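Polymeric Immunoglobulin Receptor (Oncorhynchus mykiss, PDB 5F1S) probably binds polymeric immunoglobulins for transport across mucosal epithelia, through an ectodomain of immunoglobulin-like domains that is the source of secretory component. Local coordinates at residues A[147-152]-A[193-198]; A[184-189]-A[205-210]. All blocks are in the same frame, centred on the assembly; numbering follows the deposited sequence.

Interaction 1 of 2, residues A[147-152]-A[193-198]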
loop_
_atom_site.group_PDB
_atom_site.type_symbol
_atom_site.label_atom_id
_atom_site.label_comp_id
_atom_site.label_asym_id
_atom_site.label_seq_id
_atom_site.Cartn_x
_atom_site.Cartn_y
_atom_site.Cartn_z
ATOM N N CYS A 147 19.232 -3.493 -9.142
ATOM C CA CYS A 147 19.904 -3.575 -10.421
ATOM C C CYS A 147 19.920 -2.205 -11.085
ATOM O O CYS A 147 18.952 -1.434 -10.989
ATOM C CB CYS A 147 19.212 -4.577 -11.373
ATOM S SG CYS A 147 18.744 -6.167 -10.519
ATOM N N ARG A 148 20.996 -1.926 -11.807
ATOM C CA ARG A 148 21.024 -0.725 -12.640
ATOM C C ARG A 148 20.354 -1.046 -13.972
ATOM O O ARG A 148 20.646 -2.066 -14.592
ATOM C CB ARG A 148 22.465 -0.225 -12.851
ATOM C CG ARG A 148 22.495 1.133 -13.600
ATOM C CD ARG A 148 23.768 1.921 -13.377
ATOM N NE ARG A 148 23.839 3.019 -14.343
ATOM C CZ ARG A 148 23.580 4.285 -14.065
ATOM N NH1 ARG A 148 23.234 4.642 -12.851
ATOM N NH2 ARG A 148 23.659 5.204 -15.002
ATOM N N SER A 149 19.443 -0.171 -14.422
ATOM C CA SER A 149 18.735 -0.391 -15.661
ATOM C C SER A 149 19.701 -0.527 -16.842
ATOM O O SER A 149 20.643 0.247 -17.006
ATOM C CB SER A 149 17.749 0.771 -15.906
ATOM O OG SER A 149 17.005 0.565 -17.089
ATOM N N GLY A 150 19.407 -1.480 -17.708
ATOM C CA GLY A 150 20.218 -1.687 -18.875
ATOM C C GLY A 150 21.388 -2.618 -18.673
ATOM O O GLY A 150 22.055 -2.967 -19.666
ATOM N N ASP A 151 21.667 -3.039 -17.440
ATOM C CA ASP A 151 22.858 -3.853 -17.138
ATOM C C ASP A 151 22.451 -5.063 -16.300
ATOM O O ASP A 151 22.430 -5.018 -15.061
ATOM C CB ASP A 151 23.931 -3.024 -16.455
ATOM C CG ASP A 151 25.216 -3.811 -16.238
ATOM O OD1 ASP A 151 25.272 -4.975 -16.690
ATOM O OD2 ASP A 151 26.130 -3.282 -15.592
ATOM N N TRP A 152 22.155 -6.156 -17.013
ATOM C CA TRP A 152 21.820 -7.437 -16.386
ATOM C C TRP A 152 22.841 -7.862 -15.346
ATOM O O TRP A 152 22.490 -8.406 -14.293
ATOM C CB TRP A 152 21.719 -8.515 -17.461
ATOM C CG TRP A 152 20.550 -8.345 -18.372
ATOM C CD1 TRP A 152 20.528 -7.677 -19.563
ATOM C CD2 TRP A 152 19.226 -8.859 -18.172
ATOM N NE1 TRP A 152 19.271 -7.745 -20.117
ATOM C CE2 TRP A 152 18.454 -8.463 -19.283
ATOM C CE3 TRP A 152 18.618 -9.614 -17.162
ATOM C CZ2 TRP A 152 17.106 -8.798 -19.412
ATOM C CZ3 TRP A 152 17.278 -9.945 -17.293
ATOM C CH2 TRP A 152 16.538 -9.538 -18.409
ATOM N N TRP A 193 18.453 5.326 -13.749
ATOM C CA TRP A 193 17.383 4.395 -13.467
ATOM C C TRP A 193 17.901 3.065 -12.935
ATOM O O TRP A 193 18.890 2.510 -13.449
ATOM C CB TRP A 193 16.578 4.142 -14.730
ATOM C CG TRP A 193 15.645 5.269 -15.087
ATOM C CD1 TRP A 193 15.804 6.198 -16.091
ATOM C CD2 TRP A 193 14.410 5.577 -14.436
ATOM N NE1 TRP A 193 14.731 7.061 -16.084
ATOM C CE2 TRP A 193 13.867 6.710 -15.084
ATOM C CE3 TRP A 193 13.706 5.011 -13.363
ATOM C CZ2 TRP A 193 12.641 7.268 -14.701
ATOM C CZ3 TRP A 193 12.499 5.579 -12.978
ATOM C CH2 TRP A 193 11.974 6.695 -13.664
ATOM N N TYR A 194 17.150 2.533 -11.974
ATOM C CA TYR A 194 17.435 1.282 -11.277
ATOM C C TYR A 194 16.152 0.479 -11.154
ATOM O O TYR A 194 15.047 0.986 -11.365
ATOM C CB TYR A 194 17.970 1.531 -9.865
ATOM C CG TYR A 194 19.329 2.179 -9.858
ATOM C CD1 TYR A 194 20.483 1.400 -9.720
ATOM C CD2 TYR A 194 19.464 3.574 -10.032
ATOM C CE1 TYR A 194 21.731 1.979 -9.735
ATOM C CE2 TYR A 194 20.708 4.173 -10.064
ATOM C CZ TYR A 194 21.851 3.362 -9.896
ATOM O OH TYR A 194 23.108 3.890 -9.914
ATOM N N TRP A 195 16.303 -0.759 -10.696
ATOM C CA TRP A 195 15.188 -1.638 -10.418
ATOM C C TRP A 195 15.301 -2.192 -9.007
ATOM O O TRP A 195 16.389 -2.641 -8.610
ATOM C CB TRP A 195 15.158 -2.818 -11.383
ATOM C CG TRP A 195 15.004 -2.558 -12.807
ATOM C CD1 TRP A 195 15.965 -2.705 -13.756
ATOM C CD2 TRP A 195 13.832 -2.126 -13.480
ATOM N NE1 TRP A 195 15.450 -2.411 -15.002
ATOM C CE2 TRP A 195 14.135 -2.084 -14.865
ATOM C CE3 TRP A 195 12.543 -1.810 -13.072
ATOM C CZ2 TRP A 195 13.215 -1.682 -15.816
ATOM C CZ3 TRP A 195 11.596 -1.438 -14.059
ATOM C CH2 TRP A 195 11.945 -1.393 -15.396
ATOM N N CYS A 196 14.183 -2.158 -8.267
ATOM C CA CYS A 196 13.911 -3.079 -7.160
ATOM C C CYS A 196 13.251 -4.290 -7.788
ATOM O O CYS A 196 12.296 -4.136 -8.535
ATOM C CB CYS A 196 12.940 -2.481 -6.114
ATOM S SG CYS A 196 13.454 -1.054 -5.252
ATOM N N ALA A 197 13.712 -5.509 -7.476
ATOM C CA ALA A 197 13.125 -6.642 -8.176
ATOM C C ALA A 197 13.115 -7.871 -7.276
ATOM O O ALA A 197 13.875 -7.972 -6.318
ATOM C CB ALA A 197 13.845 -7.028 -9.491
ATOM N N ALA A 198 12.155 -8.730 -7.552
ATOM C CA ALA A 198 12.032 -10.027 -6.890
ATOM C C ALA A 198 11.330 -10.943 -7.872
ATOM O O ALA A 198 10.356 -10.542 -8.516
ATOM C CB ALA A 198 11.283 -9.924 -5.562
HETATM O O HOH W 1 16.810 -2.930 -17.510
#

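Interaction 2 of 2, residues A[184-189]-A[205-210]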
loop_
_atom_site.group_PDB
_atom_site.type_symbol
_atom_site.label_atom_id
_atom_site.label_comp_id
_atom_site.label_asym_id
_atom_site.label_seq_id
_atom_site.Cartn_x
_atom_site.Cartn_y
_atom_site.Cartn_z
ATOM N N LYS A 184 25.419 4.133 0.059
ATOM C CA LYS A 184 26.114 4.639 1.232
ATOM C C LYS A 184 26.869 5.925 0.948
ATOM O O LYS A 184 26.986 6.778 1.844
ATOM C CB LYS A 184 27.072 3.570 1.755
ATOM C CG LYS A 184 26.428 2.670 2.783
ATOM C CD LYS A 184 26.853 1.212 2.640
ATOM C CE LYS A 184 28.179 0.929 3.235
ATOM N NZ LYS A 184 28.274 -0.514 3.622
ATOM N N GLY A 185 27.377 6.091 -0.268
ATOM C CA GLY A 185 28.086 7.313 -0.598
ATOM C C GLY A 185 28.009 7.632 -2.077
ATOM O O GLY A 185 28.817 7.162 -2.884
ATOM N N LEU A 186 27.032 8.454 -2.430
ATOM C CA LEU A 186 26.679 8.662 -3.831
ATOM C C LEU A 186 27.830 9.265 -4.619
ATOM O O LEU A 186 28.506 10.178 -4.157
ATOM C CB LEU A 186 25.460 9.585 -3.914
ATOM C CG LEU A 186 24.135 8.994 -3.387
ATOM C CD1 LEU A 186 23.133 10.073 -3.159
ATOM C CD2 LEU A 186 23.540 7.928 -4.332
ATOM N N ALA A 187 28.031 8.758 -5.823
ATOM C CA ALA A 187 28.913 9.364 -6.803
ATOM C C ALA A 187 28.060 9.815 -7.978
ATOM O O ALA A 187 27.004 9.238 -8.253
ATOM C CB ALA A 187 29.984 8.376 -7.263
ATOM N N ARG A 188 28.502 10.866 -8.670
ATOM C CA ARG A 188 27.623 11.425 -9.681
ATOM C C ARG A 188 27.365 10.463 -10.812
ATOM O O ARG A 188 26.302 10.546 -11.439
ATOM C CB ARG A 188 28.163 12.764 -10.197
ATOM C CG ARG A 188 27.349 13.897 -9.553
ATOM C CD ARG A 188 27.904 15.243 -9.774
ATOM N NE ARG A 188 29.095 15.476 -8.974
ATOM C CZ ARG A 188 29.728 16.652 -8.949
ATOM N NH1 ARG A 188 29.259 17.656 -9.664
ATOM N NH2 ARG A 188 30.830 16.809 -8.226
ATOM N N ARG A 189 28.265 9.518 -11.057
ATOM C CA ARG A 189 27.965 8.500 -12.058
ATOM C C ARG A 189 26.819 7.576 -11.634
ATOM O O ARG A 189 26.293 6.861 -12.486
ATOM C CB ARG A 189 29.203 7.650 -12.364
ATOM C CG ARG A 189 29.639 6.754 -11.226
ATOM C CD ARG A 189 30.935 5.959 -11.522
ATOM N NE ARG A 189 31.330 5.235 -10.313
ATOM C CZ ARG A 189 32.014 5.772 -9.302
ATOM N NH1 ARG A 189 32.415 7.037 -9.361
ATOM N NH2 ARG A 189 32.303 5.042 -8.227
ATOM N N VAL A 205 13.162 2.842 -10.144
ATOM C CA VAL A 205 13.555 3.883 -9.201
ATOM C C VAL A 205 14.626 4.721 -9.885
ATOM O O VAL A 205 15.574 4.177 -10.470
ATOM C CB VAL A 205 14.100 3.306 -7.881
ATOM C CG1 VAL A 205 14.422 4.426 -6.865
ATOM C CG2 VAL A 205 13.103 2.293 -7.292
ATOM N N TYR A 206 14.462 6.037 -9.841
ATOM C CA TYR A 206 15.454 6.969 -10.360
ATOM C C TYR A 206 16.248 7.578 -9.226
ATOM O O TYR A 206 15.659 8.039 -8.252
ATOM C CB TYR A 206 14.779 8.099 -11.168
ATOM C CG TYR A 206 15.790 8.891 -11.979
ATOM C CD1 TYR A 206 16.416 10.017 -11.446
ATOM C CD2 TYR A 206 16.130 8.515 -13.285
ATOM C CE1 TYR A 206 17.359 10.732 -12.170
ATOM C CE2 TYR A 206 17.061 9.235 -14.016
ATOM C CZ TYR A 206 17.669 10.361 -13.461
ATOM O OH TYR A 206 18.602 11.086 -14.178
ATOM N N ILE A 207 17.579 7.566 -9.354
ATOM C CA ILE A 207 18.474 8.205 -8.393
ATOM C C ILE A 207 19.078 9.422 -9.080
ATOM O O ILE A 207 19.705 9.297 -10.140
ATOM C CB ILE A 207 19.600 7.254 -7.934
ATOM C CG1 ILE A 207 19.028 5.964 -7.307
ATOM C CG2 ILE A 207 20.536 7.969 -6.932
ATOM C CD1 ILE A 207 18.185 6.223 -6.076
ATOM N N LEU A 208 18.915 10.593 -8.473
ATOM C CA LEU A 208 19.564 11.798 -8.972
ATOM C C LEU A 208 20.624 12.221 -7.978
ATOM O O LEU A 208 20.286 12.587 -6.853
ATOM C CB LEU A 208 18.546 12.912 -9.155
ATOM C CG LEU A 208 19.147 14.241 -9.608
ATOM C CD1 LEU A 208 19.806 14.094 -10.936
ATOM C CD2 LEU A 208 18.041 15.269 -9.642
ATOM N N VAL A 209 21.879 12.227 -8.398
ATOM C CA VAL A 209 22.974 12.671 -7.550
ATOM C C VAL A 209 23.276 14.113 -7.941
ATOM O O VAL A 209 23.563 14.397 -9.107
ATOM C CB VAL A 209 24.222 11.792 -7.721
ATOM C CG1 VAL A 209 25.337 12.212 -6.748
ATOM C CG2 VAL A 209 23.874 10.309 -7.465
ATOM N N THR A 210 23.222 15.000 -6.978
ATOM C CA THR A 210 23.427 16.404 -7.247
ATOM C C THR A 210 24.814 16.810 -6.789
ATOM O O THR A 210 25.509 16.050 -6.109
ATOM C CB THR A 210 22.352 17.219 -6.550
ATOM O OG1 THR A 210 22.488 17.059 -5.136
ATOM C CG2 THR A 210 20.954 16.748 -7.010
HETATM O O HOH W 2 24.657 13.314 -11.752
#

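Interaction 1 of 2, residues A[147-152]-A[193-198]
Cys-147 and Trp-195 face each other as an antiparallel hydrogen-bonded pair, and their backbones form the tight part of this contact. Cys-147 N gives a bond of 3.0 Å to Trp-195 O, and the return bond from Trp-195 N to Cys-147 O is only 2.7 Å; both donors lie in the plane of the carbonyl they meet. Arg-148 and Tyr-194 follow as a non-hydrogen-bonded pair, with side chains on the face opposite to Cys-147 and Trp-195. The arginine chain, with CG anti to the backbone N (chi1 -174°) and extended as far as NE, crosses the tyrosine side chain at a slant, CB lying 3.9 Å from Tyr-194 CE1. This carries NH1 to 3.0 Å from Tyr-194 OH, which sits at the guanidinium edge while the two planes stand 78° apart. The stronger partners lie nearby: NH2 donates to Thr-191 O, and the tyrosine hydroxyl bonds Asp-190 O, the tyrosine corner of immunoglobulin-like domains.

Beyond this pair the strands part. Ser-149 N still reaches Trp-193 O at 2.9 Å, but from a position tilted out of the carbonyl plane, and the chain then enters a type II turn from Arg-148 to Asp-151. Gly-150 takes the positive phi of that turn. On this more open side a water accepts from both Gly-150 N and the indole edge of Trp-195, at 2.9 Å from NE1, bridging turn and strand.

The pairing joins strand 144-148 to strand 192-198 within the sheet. Disulfides extend from it in two directions: Cys-147 to Cys-155, just before the outer strand 156-157, and Cys-196 to Cys-133 on strand 129-135 of the facing sheet. Trp-146 stacks on Tyr-194, and strand 201-210 flanks the other edge of strand 192-198.

Interaction 2 of 2, residues A[184-189]-A[205-210]
Val-209 fits its two methyl groups against the bend of the chain from Leu-186 to Arg-188, and it has the largest surface buried here. CG2 lies 3.4 Å from Ala-187 O. CG1, set anti to the backbone N (chi1 -176°), approaches the backbone of Arg-188, 3.8 Å from its CA. Leu-186 comes from the side of the domain interior: its CB is 3.9 Å from Val-209 CG1, and the CD2 branch reaches further along the strand to meet Ile-207 CG2 at 4.0 Å. Arg-188 contributes mainly its aliphatic portion, with CG 3.8 Å from Val-209 CG1. Its chain then bends at chi3 (-74°), and its NH2 forms a salt bridge with Glu-125. With only an alanine at Val-209, a gap is likely to open beside Leu-186 and Ala-187 O, and the Arg-188 CG methylene would lose its apolar neighbour. The backbones are joined through solvent, one water donating to Arg-188 O at 3.2 Å and to Val-209 O at 3.1 Å.

The arrangement closes one end of the immunoglobulin sandwich. The loop between strands 178-183 and 192-198, with a 3-10 turn beginning at Arg-188, folds over the last residues of strand 201-210. Leu-186 and Ile-207 also touch strand 129-135 of the facing sheet, while strand 120-124 runs parallel alongside strand 201-210.

In the fold
The two contacts lie in the same V-set domain, their centres 14 Å apart, and meet where strands 192-198 and 201-210 pair in one sheet. Tyr-194 N of interaction 1 is 2.7 Å from Val-205 O of interaction 2, a probable hydrogen bond. On one face of the sheet Tyr-194 CD2 packs 3.7 Å from Ile-207 CG1; on the other, the rings of Trp-193 and Tyr-206 meet edge-to-face. Asp-190, the acceptor of the tyrosine corner, also takes Ala-187 N on its OD2, so that the loop 184-189 is tied to the paired strands of interaction 1.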